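Local coordinates for protein myosin-17 (Arabidopsis thaliana, PDB 7KFL) that probably recognises cargo through its globular tail, the cargo-binding domain of a plant class XI myosin motor, at residues F54-I57 and I58-I61; L153-K156 and Q157-A161; L15-C18 and I19-L23. All blocks are in the same frame, centred on the assembly; numbering follows the deposited sequence.

Interaction 1. Residues F54-I57 and I58-I61; sequences FDRI and IQTI
Thr60 grips the carbonyl of Arg56 twice, through its hydroxyl and its amide, in the middle of the alpha-helix 53-65 of the globular tail. OG1 of Thr60 donates to Arg56 O at 2.6 Å, and N of Thr60 donates to the same Arg56 O at 3.0 Å. The two donors arrive from opposite faces of the carbonyl plane, the hydroxyl tilted 25° from it and the amide 35°, which is how one oxygen can serve both. The torsion that makes this possible sets OG1 beside the backbone N of Thr60 (chi1 -58°), facing back down the helix, and turns the CG2 methyl forward. On the neighbouring turns the i to i+4 pattern is regular: Gln59 N reaches Asp55 O at 2.8 Å, and Ile61 N meets Ile57 O at 3.1 Å. A valine here has no hydroxyl to offer, and Arg56 O would probably be left with the backbone amide of this position as its single donor from these two segments. The guanidinium of Arg56 is engaged elsewhere, its NH1 forming a salt bridge with Asp13 on helix 4-20, and the chain bends at chi2 and chi3 on its way there. Beside its aliphatic base lies the amide of Gln59, with OE1 of Gln59 at 4.2 Å from CG of Arg56; this is contact without a polar bond. On the buried side Ile57 and Ile61 run alongside each other, while Phe155 of helix 150-186 packs against Ile57 and Ile58. The apolar contact between the two isoleucines is made by branch ends, CG2 of Ile57 lying 4.0 Å from CD1 of Ile61.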
# COMPACT_ATOMS: atom_id res chain seq x y z
N PHE A 54 -23.46 -17.75 0.36
CA PHE A 54 -22.58 -16.61 -0.02
C PHE A 54 -22.59 -15.56 1.10
O PHE A 54 -21.50 -15.13 1.51
CB PHE A 54 -23.03 -16.01 -1.35
CG PHE A 54 -22.95 -16.96 -2.52
CD1 PHE A 54 -21.73 -17.47 -2.93
CD2 PHE A 54 -24.09 -17.34 -3.21
CE1 PHE A 54 -21.65 -18.35 -4.00
CE2 PHE A 54 -24.01 -18.22 -4.28
CZ PHE A 54 -22.79 -18.72 -4.67
N ASP A 55 -23.77 -15.19 1.59
CA ASP A 55 -23.96 -14.23 2.71
C ASP A 55 -23.14 -14.69 3.92
O ASP A 55 -22.48 -13.83 4.55
CB ASP A 55 -25.43 -14.08 3.10
CG ASP A 55 -26.23 -13.14 2.21
OD1 ASP A 55 -25.60 -12.42 1.41
OD2 ASP A 55 -27.47 -13.13 2.35
N ARG A 56 -23.17 -15.99 4.22
CA ARG A 56 -22.58 -16.58 5.45
C ARG A 56 -21.05 -16.60 5.33
O ARG A 56 -20.39 -16.38 6.37
CB ARG A 56 -23.17 -17.97 5.69
CG ARG A 56 -24.66 -17.94 6.01
CD ARG A 56 -25.08 -19.02 6.98
NE ARG A 56 -24.33 -18.97 8.22
CZ ARG A 56 -24.36 -19.91 9.16
NH1 ARG A 56 -25.13 -20.98 9.01
NH2 ARG A 56 -23.63 -19.78 10.25
N ILE A 57 -20.52 -16.86 4.14
CA ILE A 57 -19.07 -16.71 3.83
C ILE A 57 -18.66 -15.26 4.12
O ILE A 57 -17.69 -15.07 4.88
CB ILE A 57 -18.75 -17.11 2.37
CG1 ILE A 57 -18.89 -18.62 2.15
CG2 ILE A 57 -17.37 -16.62 1.95
CD1 ILE A 57 -18.87 -19.04 0.70
N ILE A 58 -19.39 -14.29 3.56
CA ILE A 58 -19.09 -12.83 3.68
C ILE A 58 -19.14 -12.44 5.16
O ILE A 58 -18.21 -11.76 5.62
CB ILE A 58 -20.06 -12.00 2.82
CG1 ILE A 58 -19.84 -12.24 1.32
CG2 ILE A 58 -19.96 -10.52 3.16
CD1 ILE A 58 -18.52 -11.74 0.78
N GLN A 59 -20.19 -12.87 5.88
CA GLN A 59 -20.40 -12.57 7.32
C GLN A 59 -19.22 -13.11 8.14
O GLN A 59 -18.76 -12.40 9.06
CB GLN A 59 -21.72 -13.17 7.81
CG GLN A 59 -22.94 -12.38 7.35
CD GLN A 59 -24.23 -13.17 7.47
OE1 GLN A 59 -24.26 -14.27 8.01
NE2 GLN A 59 -25.31 -12.59 6.97
N THR A 60 -18.74 -14.31 7.81
CA THR A 60 -17.61 -14.99 8.49
C THR A 60 -16.35 -14.13 8.35
O THR A 60 -15.73 -13.82 9.40
CB THR A 60 -17.42 -16.41 7.94
OG1 THR A 60 -18.65 -17.12 8.14
CG2 THR A 60 -16.29 -17.17 8.60
N ILE A 61 -15.99 -13.75 7.12
CA ILE A 61 -14.80 -12.91 6.82
C ILE A 61 -14.96 -11.56 7.53
O ILE A 61 -13.99 -11.11 8.15
CB ILE A 61 -14.60 -12.72 5.30
CG1 ILE A 61 -14.37 -14.06 4.58
CG2 ILE A 61 -13.47 -11.74 5.01
CD1 ILE A 61 -14.57 -13.99 3.08

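Interaction 2. Residues L153-K156 and Q157-A161; sequences LLFK and QQLTA
Phe155 and Leu159, one turn apart, project from the helix in the same direction. A single methyl does the touching: CD2 of Leu159 is 4.1 Å from CZ of Phe155 and equally close to CE2, so it sits against the far end of the ring. Both side chains leave the backbone by the same route, CG opposite the backbone N (chi1 175° in Phe155, and much the same in Leu159), which carries their ends in one direction. Next round the helix, Leu154 meets the amide end of Gln158. NE2 of Gln158 comes to 3.6 Å from CG of Leu154, and CD2 is as near, so the amide nitrogen rests against the isobutyl fork in an apolar contact. Gln158 gets there with an extended chain beyond CG, its CG lying beside its own backbone N. On a third side Thr160 folds its hydroxyl back: OG1 donates to Lys156 O at 2.7 Å while Thr160 N donates to that same Lys156 O at 2.9 Å. The pair come in from opposite faces of the carbonyl, 34° and 29° out of its plane, and the carbonyl is thereby doubly satisfied. What holds these side chains in step is the main chain, where Leu159 N bonds Phe155 O at 2.7 Å and Gln158 N bonds Leu154 O at 2.8 Å; the bond from Gln157 N to Leu153 O is weak. Farther out, Phe155 touches Leu88 of helix 71-89, and Leu159 touches Leu84 of that helix and Ile61 of helix 53-65. The arrangement is that of an amphipathic alpha-helix, here the early turns of the long helix 150-186, packed by its apolar face into a helical bundle.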
# COMPACT_ATOMS: atom_id res chain seq x y z
N LEU A 153 -23.17 -13.77 -8.59
CA LEU A 153 -22.61 -12.54 -9.21
C LEU A 153 -22.50 -11.44 -8.14
O LEU A 153 -21.52 -10.67 -8.19
CB LEU A 153 -23.50 -12.09 -10.37
CG LEU A 153 -23.59 -13.06 -11.55
CD1 LEU A 153 -24.62 -12.58 -12.56
CD2 LEU A 153 -22.24 -13.25 -12.22
N LEU A 154 -23.48 -11.37 -7.23
CA LEU A 154 -23.48 -10.42 -6.08
C LEU A 154 -22.31 -10.77 -5.15
O LEU A 154 -21.69 -9.83 -4.60
CB LEU A 154 -24.81 -10.51 -5.33
CG LEU A 154 -24.95 -9.56 -4.14
CD1 LEU A 154 -24.96 -8.11 -4.59
CD2 LEU A 154 -26.21 -9.87 -3.34
N PHE A 155 -22.04 -12.07 -4.97
CA PHE A 155 -20.99 -12.60 -4.06
C PHE A 155 -19.60 -12.17 -4.56
O PHE A 155 -18.79 -11.71 -3.74
CB PHE A 155 -21.07 -14.12 -3.94
CG PHE A 155 -19.95 -14.73 -3.14
CD1 PHE A 155 -19.83 -14.46 -1.78
CD2 PHE A 155 -19.02 -15.56 -3.74
CE1 PHE A 155 -18.80 -15.02 -1.04
CE2 PHE A 155 -17.99 -16.12 -2.99
CZ PHE A 155 -17.88 -15.85 -1.65
N LYS A 156 -19.34 -12.32 -5.86
CA LYS A 156 -18.06 -11.90 -6.50
C LYS A 156 -17.86 -10.40 -6.25
O LYS A 156 -16.74 -10.01 -5.88
CB LYS A 156 -18.07 -12.22 -8.00
CG LYS A 156 -16.89 -11.65 -8.78
CD LYS A 156 -16.61 -12.38 -10.08
CE LYS A 156 -15.88 -11.52 -11.09
NZ LYS A 156 -16.80 -10.57 -11.77
N GLN A 157 -18.92 -9.61 -6.42
CA GLN A 157 -18.93 -8.14 -6.19
C GLN A 157 -18.69 -7.84 -4.70
O GLN A 157 -17.86 -6.96 -4.41
CB GLN A 157 -20.26 -7.57 -6.70
CG GLN A 157 -20.51 -6.13 -6.29
CD GLN A 157 -21.81 -5.63 -6.88
OE1 GLN A 157 -22.07 -5.79 -8.08
NE2 GLN A 157 -22.64 -5.02 -6.05
N GLN A 158 -19.39 -8.54 -3.80
CA GLN A 158 -19.25 -8.37 -2.33
C GLN A 158 -17.85 -8.81 -1.88
O GLN A 158 -17.25 -8.11 -1.04
CB GLN A 158 -20.34 -9.15 -1.59
CG GLN A 158 -21.69 -8.45 -1.59
CD GLN A 158 -22.75 -9.19 -0.81
OE1 GLN A 158 -22.49 -10.21 -0.18
NE2 GLN A 158 -23.96 -8.67 -0.83
N LEU A 159 -17.33 -9.92 -2.42
CA LEU A 159 -15.99 -10.46 -2.06
C LEU A 159 -14.90 -9.51 -2.57
O LEU A 159 -13.91 -9.31 -1.83
CB LEU A 159 -15.82 -11.87 -2.63
CG LEU A 159 -14.54 -12.60 -2.21
CD1 LEU A 159 -14.45 -12.73 -0.70
CD2 LEU A 159 -14.45 -13.97 -2.87
N THR A 160 -15.06 -8.97 -3.78
CA THR A 160 -14.19 -7.92 -4.37
C THR A 160 -14.10 -6.75 -3.39
O THR A 160 -12.97 -6.34 -3.06
CB THR A 160 -14.69 -7.49 -5.76
OG1 THR A 160 -14.53 -8.59 -6.65
CG2 THR A 160 -13.96 -6.29 -6.32
N ALA A 161 -15.25 -6.24 -2.93
CA ALA A 161 -15.36 -5.10 -2.00
C ALA A 161 -14.60 -5.40 -0.70
O ALA A 161 -13.98 -4.48 -0.15
CB ALA A 161 -16.81 -4.77 -1.73

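Interaction 3. Residues L15-C18 and I19-L23; sequences LVKC and ISQNL
Ser20 turns its hydroxyl back onto the carbonyl of Val16, Ser20 OG to Val16 O 2.6 Å. Its first torsion places OG beside its own backbone N, opposite the carbonyl carbon, and from there OG approaches above the carbonyl plane of Val16, 36° out of it, rather than on a lone pair. The amide of Ser20 also reaches Val16 O, but only weakly. The side-chain bond thus adds a second, shorter grip on Val16 O beside the weak main-chain one. Ile19, at the weakly bonded end of the helix, takes an uncommon rotamer: CG1 stands between the backbone N and the carbonyl carbon (chi1 64°), and CG2 takes the place beside N. As a result CG1 of Ile19 is 3.2 Å from Leu15 O, while CG2 of Ile19 meets CD1 of Leu15 at 4.2 Å, the two side chains crossing at a slant. The backbone bond beneath them is sound, Ile19 N to Leu15 O at 2.9 Å. This is the C-terminal end of helix 4-20, where the chain unwinds: Gln21 has psi 160°, and its backbone N makes only a weak bond, back to Cys18 O at 3.4 Å. Two side chains then close over carbonyls of the last turn. CG of Gln21 rests 3.5 Å from Lys17 O; its side-chain amide does not make a hydrogen bond there. Leu23, past the turn, brings CD2 to 3.3 Å from Cys18 O, covering that oxygen with a methyl. Outside the turn Leu23 N bonds Tyr76 OH, and Val16, Ile19 and Ser20 pack on Thr60 of helix 53-65.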
# COMPACT_ATOMS: atom_id res chain seq x y z
N LEU A 15 -19.45 -25.53 6.82
CA LEU A 15 -18.42 -24.75 6.08
C LEU A 15 -17.97 -23.56 6.94
O LEU A 15 -16.75 -23.36 7.06
CB LEU A 15 -18.98 -24.28 4.73
CG LEU A 15 -17.98 -23.59 3.80
CD1 LEU A 15 -16.82 -24.50 3.46
CD2 LEU A 15 -18.67 -23.11 2.53
N VAL A 16 -18.92 -22.82 7.52
CA VAL A 16 -18.67 -21.65 8.41
C VAL A 16 -17.70 -22.07 9.52
O VAL A 16 -16.77 -21.30 9.82
CB VAL A 16 -19.97 -21.07 8.99
CG1 VAL A 16 -19.73 -20.16 10.19
CG2 VAL A 16 -20.77 -20.33 7.92
N LYS A 17 -17.91 -23.25 10.11
CA LYS A 17 -17.11 -23.77 11.25
C LYS A 17 -15.70 -24.15 10.78
O LYS A 17 -14.76 -23.97 11.57
CB LYS A 17 -17.83 -24.96 11.91
CG LYS A 17 -17.32 -25.35 13.30
CD LYS A 17 -17.15 -24.20 14.29
CE LYS A 17 -18.23 -23.14 14.22
NZ LYS A 17 -17.96 -22.03 15.17
N CYS A 18 -15.57 -24.63 9.54
CA CYS A 18 -14.27 -25.00 8.92
C CYS A 18 -13.45 -23.74 8.59
O CYS A 18 -12.25 -23.72 8.93
CB CYS A 18 -14.47 -25.83 7.66
SG CYS A 18 -15.18 -27.47 8.00
N ILE A 19 -14.07 -22.74 7.97
CA ILE A 19 -13.38 -21.50 7.49
C ILE A 19 -13.26 -20.48 8.64
O ILE A 19 -12.56 -19.47 8.45
CB ILE A 19 -14.08 -20.90 6.25
CG1 ILE A 19 -15.50 -20.42 6.53
CG2 ILE A 19 -14.03 -21.89 5.09
CD1 ILE A 19 -16.05 -19.47 5.49
N SER A 20 -13.90 -20.74 9.79
CA SER A 20 -13.73 -19.96 11.05
C SER A 20 -12.40 -20.34 11.72
O SER A 20 -11.84 -19.49 12.44
CB SER A 20 -14.88 -20.16 11.99
OG SER A 20 -16.03 -19.46 11.53
N GLN A 21 -11.93 -21.57 11.51
CA GLN A 21 -10.63 -22.08 12.02
C GLN A 21 -9.50 -21.68 11.06
O GLN A 21 -9.80 -21.38 9.88
CB GLN A 21 -10.65 -23.60 12.14
CG GLN A 21 -11.68 -24.13 13.12
CD GLN A 21 -11.87 -25.62 12.97
OE1 GLN A 21 -11.10 -26.31 12.30
NE2 GLN A 21 -12.92 -26.14 13.60
N ASN A 22 -8.26 -21.69 11.54
CA ASN A 22 -7.04 -21.50 10.71
C ASN A 22 -6.79 -22.80 9.93
O ASN A 22 -6.33 -23.78 10.54
CB ASN A 22 -5.83 -21.10 11.55
CG ASN A 22 -4.57 -20.91 10.72
OD1 ASN A 22 -4.60 -20.96 9.49
ND2 ASN A 22 -3.45 -20.67 11.39
N LEU A 23 -7.08 -22.80 8.62
CA LEU A 23 -6.81 -23.94 7.71
C LEU A 23 -5.42 -23.79 7.08
O LEU A 23 -5.03 -24.68 6.31
CB LEU A 23 -7.91 -24.01 6.64
CG LEU A 23 -9.34 -24.17 7.16
CD1 LEU A 23 -10.29 -24.48 6.02
CD2 LEU A 23 -9.42 -25.26 8.22

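Along the chain the order is interaction 3 at the end of helix 4-20, then interaction 1 in helix 53-65, then interaction 2 in helix 150-186, all on one side of the chain's centre. Spatially interaction 1 lies between the others: its centre is about 11 Å from each, whereas the centres of interactions 2 and 3 are about 20 Å apart and their nearest atoms about 8 Å. Helix 53-65 thus touches both neighbours with different faces. CD1 of Phe54 meets CG of Phe155 at 3.3 Å, and CG2 of Thr60 meets OG of Ser20 at 3.7 Å. The three local contacts therefore form part of one helical packing in this cargo-binding domain.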